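Local coordinates for uncharacterized protein (Alicyclobacillus acidocaldarius subsp. acidocaldarius, PDB 3RQB) that is of uncharacterised function but, as a two-domain hot-dog protein of the acyl-CoA thioesterase family, probably hydrolyses acyl-CoA thioesters, at residues T237-E249 against L258-P270. Sequence-based numbering, arbitrary orientation.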
ATOM      1  N   THR B 237       2.579  12.055   5.879  1.00 59.79           N
ATOM      2  CA  THR B 237       3.728  11.684   6.685  1.00 60.25           C
ATOM      3  C   THR B 237       4.876  12.663   6.449  1.00 56.08           C
ATOM      4  O   THR B 237       5.280  13.392   7.352  1.00 55.45           O
ATOM      5  CB  THR B 237       4.159  10.247   6.399  1.00 59.97           C
ATOM      6  OG1 THR B 237       2.997   9.451   6.137  1.00 58.47           O
ATOM      7  CG2 THR B 237       4.891   9.687   7.596  1.00 62.15           C
ATOM      8  N   GLY B 238       5.390  12.699   5.230  1.00 51.39           N
ATOM      9  CA  GLY B 238       6.450  13.633   4.919  1.00 53.79           C
ATOM     10  C   GLY B 238       6.391  14.083   3.479  1.00 53.28           C
ATOM     11  O   GLY B 238       5.613  13.552   2.688  1.00 50.38           O
ATOM     12  N   PHE B 239       7.195  15.091   3.156  1.00 50.53           N
ATOM     13  CA  PHE B 239       7.341  15.563   1.793  1.00 45.28           C
ATOM     14  C   PHE B 239       8.829  15.718   1.542  1.00 53.97           C
ATOM     15  O   PHE B 239       9.483  16.544   2.183  1.00 64.95           O
ATOM     16  CB  PHE B 239       6.682  16.928   1.635  1.00 41.88           C
ATOM     17  CG  PHE B 239       5.270  17.011   2.176  1.00 50.09           C
ATOM     18  CD1 PHE B 239       5.036  17.251   3.527  1.00 54.28           C
ATOM     19  CD2 PHE B 239       4.174  16.901   1.325  1.00 50.45           C
ATOM     20  CE1 PHE B 239       3.729  17.353   4.024  1.00 50.46           C
ATOM     21  CE2 PHE B 239       2.865  17.002   1.814  1.00 48.09           C
ATOM     22  CZ  PHE B 239       2.645  17.229   3.164  1.00 46.09           C
ATOM     23  N   SER B 240       9.383  14.949   0.616  1.00 48.81           N
ATOM     24  CA  SER B 240      10.807  15.085   0.364  1.00 48.95           C
ATOM     25  C   SER B 240      11.182  14.875  -1.087  1.00 41.93           C
ATOM     26  O   SER B 240      10.630  14.005  -1.754  1.00 36.21           O
ATOM     27  CB  SER B 240      11.602  14.123   1.245  1.00 51.76           C
ATOM     28  OG  SER B 240      12.990  14.235   0.982  1.00 54.92           O
ATOM     29  N   HIS B 241      12.102  15.701  -1.570  1.00 43.25           N
ATOM     30  CA  HIS B 241      12.765  15.452  -2.840  1.00 46.86           C
ATOM     31  C   HIS B 241      11.803  15.014  -3.936  1.00 49.28           C
ATOM     32  O   HIS B 241      12.058  14.033  -4.639  1.00 50.73           O
ATOM     33  CB  HIS B 241      13.873  14.416  -2.666  1.00 53.17           C
ATOM     34  CG  HIS B 241      15.095  14.952  -1.992  1.00 55.97           C
ATOM     35  ND1 HIS B 241      15.076  15.451  -0.708  1.00 54.16           N
ATOM     36  CD2 HIS B 241      16.374  15.068  -2.423  1.00 62.89           C
ATOM     37  CE1 HIS B 241      16.291  15.850  -0.377  1.00 64.41           C
ATOM     38  NE2 HIS B 241      17.097  15.629  -1.400  1.00 69.15           N
ATOM     39  N   GLY B 242      10.686  15.719  -4.071  1.00 48.82           N
ATOM     40  CA  GLY B 242       9.807  15.486  -5.198  1.00 44.75           C
ATOM     41  C   GLY B 242       8.613  14.591  -4.954  1.00 43.23           C
ATOM     42  O   GLY B 242       7.784  14.424  -5.842  1.00 47.47           O
ATOM     43  N   TYR B 243       8.509  14.007  -3.766  1.00 44.37           N
ATOM     44  CA  TYR B 243       7.355  13.157  -3.470  1.00 47.72           C
ATOM     45  C   TYR B 243       6.760  13.354  -2.089  1.00 53.06           C
ATOM     46  O   TYR B 243       7.407  13.890  -1.186  1.00 58.84           O
ATOM     47  CB  TYR B 243       7.693  11.680  -3.669  1.00 37.98           C
ATOM     48  CG  TYR B 243       7.890  11.329  -5.116  1.00 40.63           C
ATOM     49  CD1 TYR B 243       6.849  10.824  -5.884  1.00 37.17           C
ATOM     50  CD2 TYR B 243       9.116  11.536  -5.724  1.00 47.85           C
ATOM     51  CE1 TYR B 243       7.042  10.512  -7.226  1.00 40.81           C
ATOM     52  CE2 TYR B 243       9.320  11.236  -7.048  1.00 47.58           C
ATOM     53  CZ  TYR B 243       8.290  10.721  -7.804  1.00 42.22           C
ATOM     54  OH  TYR B 243       8.545  10.425  -9.135  1.00 32.41           O
ATOM     55  N   PHE B 244       5.510  12.927  -1.944  1.00 48.59           N
ATOM     56  CA  PHE B 244       4.888  12.830  -0.632  1.00 46.86           C
ATOM     57  C   PHE B 244       3.842  11.720  -0.631  1.00 44.83           C
ATOM     58  O   PHE B 244       3.514  11.168  -1.685  1.00 34.49           O
ATOM     59  CB  PHE B 244       4.227  14.156  -0.255  1.00 41.87           C
ATOM     60  CG  PHE B 244       2.951  14.419  -0.996  1.00 40.47           C
ATOM     61  CD1 PHE B 244       2.963  15.131  -2.188  1.00 41.67           C
ATOM     62  CD2 PHE B 244       1.734  13.939  -0.505  1.00 40.05           C
ATOM     63  CE1 PHE B 244       1.785  15.365  -2.874  1.00 46.60           C
ATOM     64  CE2 PHE B 244       0.551  14.162  -1.180  1.00 41.37           C
ATOM     65  CZ  PHE B 244       0.571  14.876  -2.366  1.00 47.45           C
ATOM     66  N   ASP B 245       3.259  11.471   0.540  1.00 50.44           N
ATOM     67  CA  ASP B 245       2.390  10.321   0.748  1.00 55.49           C
ATOM     68  C   ASP B 245       1.103  10.689   1.480  1.00 52.92           C
ATOM     69  O   ASP B 245       1.031  11.685   2.197  1.00 48.33           O
ATOM     70  CB  ASP B 245       3.123   9.246   1.554  1.00 59.60           C
ATOM     71  CG  ASP B 245       3.026   9.479   3.051  1.00 67.14           C
ATOM     72  OD1 ASP B 245       3.136  10.645   3.487  1.00 68.22           O
ATOM     73  OD2 ASP B 245       2.819   8.494   3.787  1.00 70.56           O
ATOM     74  N   GLN B 246       0.088   9.857   1.312  1.00 50.95           N
ATOM     75  CA  GLN B 246      -1.168  10.092   1.980  1.00 46.73           C
ATOM     76  C   GLN B 246      -1.539   8.812   2.676  1.00 41.58           C
ATOM     77  O   GLN B 246      -1.508   7.746   2.072  1.00 40.12           O
ATOM     78  CB  GLN B 246      -2.246  10.468   0.963  1.00 46.05           C
ATOM     79  CG  GLN B 246      -3.454  11.146   1.574  1.00 44.04           C
ATOM     80  CD  GLN B 246      -4.409  11.681   0.530  1.00 47.66           C
ATOM     81  OE1 GLN B 246      -4.228  12.785   0.016  1.00 49.65           O
ATOM     82  NE2 GLN B 246      -5.439  10.900   0.210  1.00 47.55           N
ATOM     83  N   ILE B 247      -1.857   8.917   3.956  1.00 39.27           N
ATOM     84  CA  ILE B 247      -2.435   7.805   4.685  1.00 40.14           C
ATOM     85  C   ILE B 247      -3.853   8.175   5.066  1.00 39.26           C
ATOM     86  O   ILE B 247      -4.109   9.292   5.516  1.00 39.73           O
ATOM     87  CB  ILE B 247      -1.647   7.495   5.951  1.00 45.44           C
ATOM     88  CG1 ILE B 247      -0.156   7.419   5.630  1.00 54.99           C
ATOM     89  CG2 ILE B 247      -2.132   6.198   6.564  1.00 42.69           C
ATOM     90  CD1 ILE B 247       0.661   6.736   6.704  1.00 60.21           C
ATOM     91  N   GLY B 248      -4.784   7.250   4.889  1.00 38.41           N
ATOM     92  CA  GLY B 248      -6.157   7.572   5.202  1.00 44.62           C
ATOM     93  C   GLY B 248      -7.025   6.410   5.623  1.00 46.36           C
ATOM     94  O   GLY B 248      -6.747   5.260   5.288  1.00 43.40           O
ATOM     95  N   GLU B 249      -8.089   6.736   6.356  1.00 47.74           N
ATOM     96  CA  GLU B 249      -9.055   5.757   6.845  1.00 48.52           C
ATOM     97  C   GLU B 249     -10.472   6.189   6.515  1.00 49.10           C
ATOM     98  O   GLU B 249     -10.753   7.380   6.403  1.00 43.07           O
ATOM     99  CB  GLU B 249      -8.944   5.633   8.350  1.00 50.64           C
ATOM    100  CG  GLU B 249      -7.524   5.551   8.820  1.00 59.73           C
ATOM    101  CD  GLU B 249      -7.334   6.186  10.176  1.00 64.20           C
ATOM    102  OE1 GLU B 249      -8.347   6.581  10.804  1.00 55.88           O
ATOM    103  OE2 GLU B 249      -6.163   6.297  10.602  1.00 72.28           O
ATOM    104  N   LEU B 258     -13.990   0.983   7.916  1.00 49.20           N
ATOM    105  CA  LEU B 258     -14.310   0.379   6.627  1.00 47.35           C
ATOM    106  C   LEU B 258     -13.074   0.006   5.798  1.00 51.83           C
ATOM    107  O   LEU B 258     -12.914  -1.148   5.400  1.00 50.03           O
ATOM    108  CB  LEU B 258     -15.283   1.262   5.852  1.00 48.78           C
ATOM    109  CG  LEU B 258     -16.497   1.692   6.686  1.00 49.17           C
ATOM    110  CD1 LEU B 258     -17.355   2.694   5.944  1.00 46.68           C
ATOM    111  CD2 LEU B 258     -17.332   0.500   7.093  1.00 45.28           C
ATOM    112  N   ALA B 259     -12.250   0.995   5.460  1.00 53.69           N
ATOM    113  CA  ALA B 259     -11.012   0.724   4.732  1.00 48.36           C
ATOM    114  C   ALA B 259      -9.874   1.642   5.134  1.00 42.36           C
ATOM    115  O   ALA B 259     -10.075   2.665   5.781  1.00 43.04           O
ATOM    116  CB  ALA B 259     -11.242   0.810   3.242  1.00 52.10           C
ATOM    117  N   THR B 260      -8.672   1.254   4.737  1.00 42.67           N
ATOM    118  CA  THR B 260      -7.491   2.057   4.960  1.00 44.59           C
ATOM    119  C   THR B 260      -6.781   2.198   3.618  1.00 43.58           C
ATOM    120  O   THR B 260      -6.813   1.274   2.796  1.00 39.34           O
ATOM    121  CB  THR B 260      -6.565   1.417   6.020  1.00 53.15           C
ATOM    122  OG1 THR B 260      -5.433   2.265   6.255  1.00 66.64           O
ATOM    123  CG2 THR B 260      -6.081   0.055   5.560  1.00 54.10           C
ATOM    124  N   THR B 261      -6.170   3.357   3.380  1.00 45.77           N
ATOM    125  CA  THR B 261      -5.470   3.588   2.124  1.00 50.59           C
ATOM    126  C   THR B 261      -4.186   4.335   2.281  1.00 46.30           C
ATOM    127  O   THR B 261      -4.018   5.136   3.197  1.00 45.24           O
ATOM    128  CB  THR B 261      -6.283   4.440   1.152  1.00 59.84           C
ATOM    129  OG1 THR B 261      -6.521   5.725   1.731  1.00 59.40           O
ATOM    130  CG2 THR B 261      -7.586   3.776   0.858  1.00 73.88           C
ATOM    131  N   THR B 262      -3.301   4.087   1.330  1.00 49.57           N
ATOM    132  CA  THR B 262      -2.090   4.861   1.172  1.00 51.06           C
ATOM    133  C   THR B 262      -1.951   5.319  -0.270  1.00 43.53           C
ATOM    134  O   THR B 262      -2.492   4.714  -1.209  1.00 38.76           O
ATOM    135  CB  THR B 262      -0.849   4.060   1.571  1.00 56.62           C
ATOM    136  OG1 THR B 262      -0.653   2.986   0.642  1.00 63.61           O
ATOM    137  CG2 THR B 262      -1.027   3.490   2.965  1.00 59.20           C
ATOM    138  N   GLN B 263      -1.222   6.408  -0.429  1.00 39.24           N
ATOM    139  CA  GLN B 263      -1.040   7.005  -1.726  1.00 46.23           C
ATOM    140  C   GLN B 263       0.375   7.529  -1.771  1.00 47.58           C
ATOM    141  O   GLN B 263       0.828   8.164  -0.818  1.00 45.98           O
ATOM    142  CB  GLN B 263      -2.017   8.167  -1.871  1.00 52.36           C
ATOM    143  CG  GLN B 263      -2.392   8.524  -3.286  1.00 52.20           C
ATOM    144  CD  GLN B 263      -3.707   9.267  -3.341  1.00 56.57           C
ATOM    145  OE1 GLN B 263      -3.820  10.298  -3.995  1.00 68.16           O
ATOM    146  NE2 GLN B 263      -4.710   8.747  -2.645  1.00 53.42           N
ATOM    147  N   LEU B 264       1.076   7.266  -2.867  1.00 47.63           N
ATOM    148  CA  LEU B 264       2.362   7.905  -3.105  1.00 43.44           C
ATOM    149  C   LEU B 264       2.197   8.901  -4.239  1.00 48.53           C
ATOM    150  O   LEU B 264       1.734   8.554  -5.328  1.00 54.06           O
ATOM    151  CB  LEU B 264       3.441   6.887  -3.453  1.00 39.38           C
ATOM    152  CG  LEU B 264       4.820   7.546  -3.574  1.00 41.50           C
ATOM    153  CD1 LEU B 264       5.145   8.279  -2.284  1.00 37.71           C
ATOM    154  CD2 LEU B 264       5.938   6.552  -3.933  1.00 42.95           C
ATOM    155  N   VAL B 265       2.573  10.144  -3.991  1.00 43.93           N
ATOM    156  CA  VAL B 265       2.255  11.180  -4.942  1.00 37.93           C
ATOM    157  C   VAL B 265       3.443  12.043  -5.318  1.00 37.45           C
ATOM    158  O   VAL B 265       4.102  12.643  -4.464  1.00 39.47           O
ATOM    159  CB  VAL B 265       1.164  12.076  -4.397  1.00 37.76           C
ATOM    160  CG1 VAL B 265       0.640  12.970  -5.499  1.00 43.67           C
ATOM    161  CG2 VAL B 265       0.057  11.232  -3.811  1.00 30.16           C
ATOM    162  N   TYR B 266       3.696  12.093  -6.616  1.00 41.57           N
ATOM    163  CA  TYR B 266       4.641  13.023  -7.192  1.00 50.08           C
ATOM    164  C   TYR B 266       4.232  14.461  -6.916  1.00 49.34           C
ATOM    165  O   TYR B 266       3.066  14.826  -7.028  1.00 48.79           O
ATOM    166  CB  TYR B 266       4.700  12.821  -8.693  1.00 61.21           C
ATOM    167  CG  TYR B 266       5.565  13.839  -9.381  1.00 83.49           C
ATOM    168  CD1 TYR B 266       6.957  13.730  -9.354  1.00 93.80           C
ATOM    169  CD2 TYR B 266       5.004  14.914 -10.056  1.00 92.03           C
ATOM    170  CE1 TYR B 266       7.770  14.664  -9.989  1.00 98.43           C
ATOM    171  CE2 TYR B 266       5.808  15.853 -10.694  1.00 99.90           C
ATOM    172  CZ  TYR B 266       7.192  15.723 -10.659  1.00101.42           C
ATOM    173  OH  TYR B 266       7.992  16.654 -11.292  1.00100.90           O
HETATM  174  N   MSE B 267       5.211  15.287  -6.587  1.00 48.78           N
HETATM  175  CA  MSE B 267       4.953  16.671  -6.243  1.00 53.78           C
HETATM  176  C   MSE B 267       6.024  17.605  -6.831  1.00 66.24           C
HETATM  177  O   MSE B 267       7.219  17.305  -6.762  1.00 76.33           O
HETATM  178  CB  MSE B 267       4.902  16.770  -4.731  1.00 54.27           C
HETATM  179  CG  MSE B 267       5.322  18.086  -4.156  1.00 51.63           C
HETATM  180 SE   MSE B 267       5.908  17.735  -2.349  0.74 68.42          SE
HETATM  181  CE  MSE B 267       7.676  16.981  -2.736  1.00 66.65           C
ATOM    182  N   LYS B 268       5.591  18.728  -7.412  1.00 65.21           N
ATOM    183  CA  LYS B 268       6.491  19.656  -8.123  1.00 66.86           C
ATOM    184  C   LYS B 268       7.087  20.881  -7.391  1.00 65.48           C
ATOM    185  O   LYS B 268       7.751  21.695  -8.017  1.00 62.85           O
ATOM    186  CB  LYS B 268       5.877  20.107  -9.455  1.00 75.65           C
ATOM    187  CG  LYS B 268       6.055  19.096 -10.581  1.00 83.98           C
ATOM    188  CD  LYS B 268       6.446  19.750 -11.899  1.00 91.88           C
ATOM    189  CE  LYS B 268       6.869  18.707 -12.952  1.00 98.35           C
ATOM    190  NZ  LYS B 268       5.734  17.943 -13.574  1.00 99.04           N
ATOM    191  N   ALA B 269       6.858  21.033  -6.092  1.00 74.84           N
ATOM    192  CA  ALA B 269       7.362  22.214  -5.373  1.00 80.90           C
ATOM    193  C   ALA B 269       8.895  22.343  -5.276  1.00 80.47           C
ATOM    194  O   ALA B 269       9.556  21.518  -4.648  1.00 78.47           O
ATOM    195  CB  ALA B 269       6.745  22.273  -3.981  1.00 81.84           C
ATOM    196  N   PRO B 270       9.460  23.387  -5.907  1.00 83.52           N
ATOM    197  CA  PRO B 270      10.859  23.786  -5.738  1.00 84.95           C
ATOM    198  C   PRO B 270      11.009  24.869  -4.672  1.00 83.98           C
ATOM    199  O   PRO B 270      10.015  25.309  -4.090  1.00 73.50           O
ATOM    200  CB  PRO B 270      11.216  24.339  -7.112  1.00 88.18           C
ATOM    201  CG  PRO B 270       9.937  24.964  -7.581  1.00 87.58           C
ATOM    202  CD  PRO B 270       8.796  24.187  -6.951  1.00 86.10           C
TER
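Met-267, present as selenomethionine, sends its side chain, at the open end of the hairpin away from its own connection, to serve two aromatic rings of the opposing segment. Its SE lies obliquely to both, 5.4 Å from the ring centroid of Phe-239 and 5.2 Å from that of Phe-244, a double Met-aromatic contact beside the type I' turn from Ser-240 to Tyr-243. The Met-267 N also donates a hydrogen bond to Gly-242 O (2.8 Å), carrying the ladder into that turn.

Phe-244 shows how one ring can serve two neighbours. With CG set between backbone N and carbonyl carbon (chi1 74°), the ring lies beside Val-265, whose CB sits over one face, 3.8 Å from the centroid, in a CH-pi contact; Met-267 CB meets the edge at CD1 (3.6 Å). Replacement by alanine is likely to strip Val-265 and the selenium of this aromatic partner and open a gap against Val-196 of helix 195-200.

On the other face, Tyr-266 turns its edge toward the face of Tyr-243 in a T-shaped pair, with centroids 5.5 Å apart and planes at 73°. Farther along this face, Asp-245 accepts two hydrogen bonds from Thr-237, OD1 from N and OD2 from OG1, each through its syn lone pair, tying in strand 230-240. Thr-262 OG1 hydrogen-bonds to Tyr-214 OH of the second subunit.

The axes of strands 243-249 and 258-267 run antiparallel, 166° apart, with Phe-244/Val-265, Gln-246/Gln-263 and Gly-248/Thr-261 as hydrogen-bonded pairs. The hairpin contributes two neighbouring strands to the antiparallel sheet of the C-terminal hot-dog domain, with helix 195-200 on the Phe-244 side and the second subunit against the other.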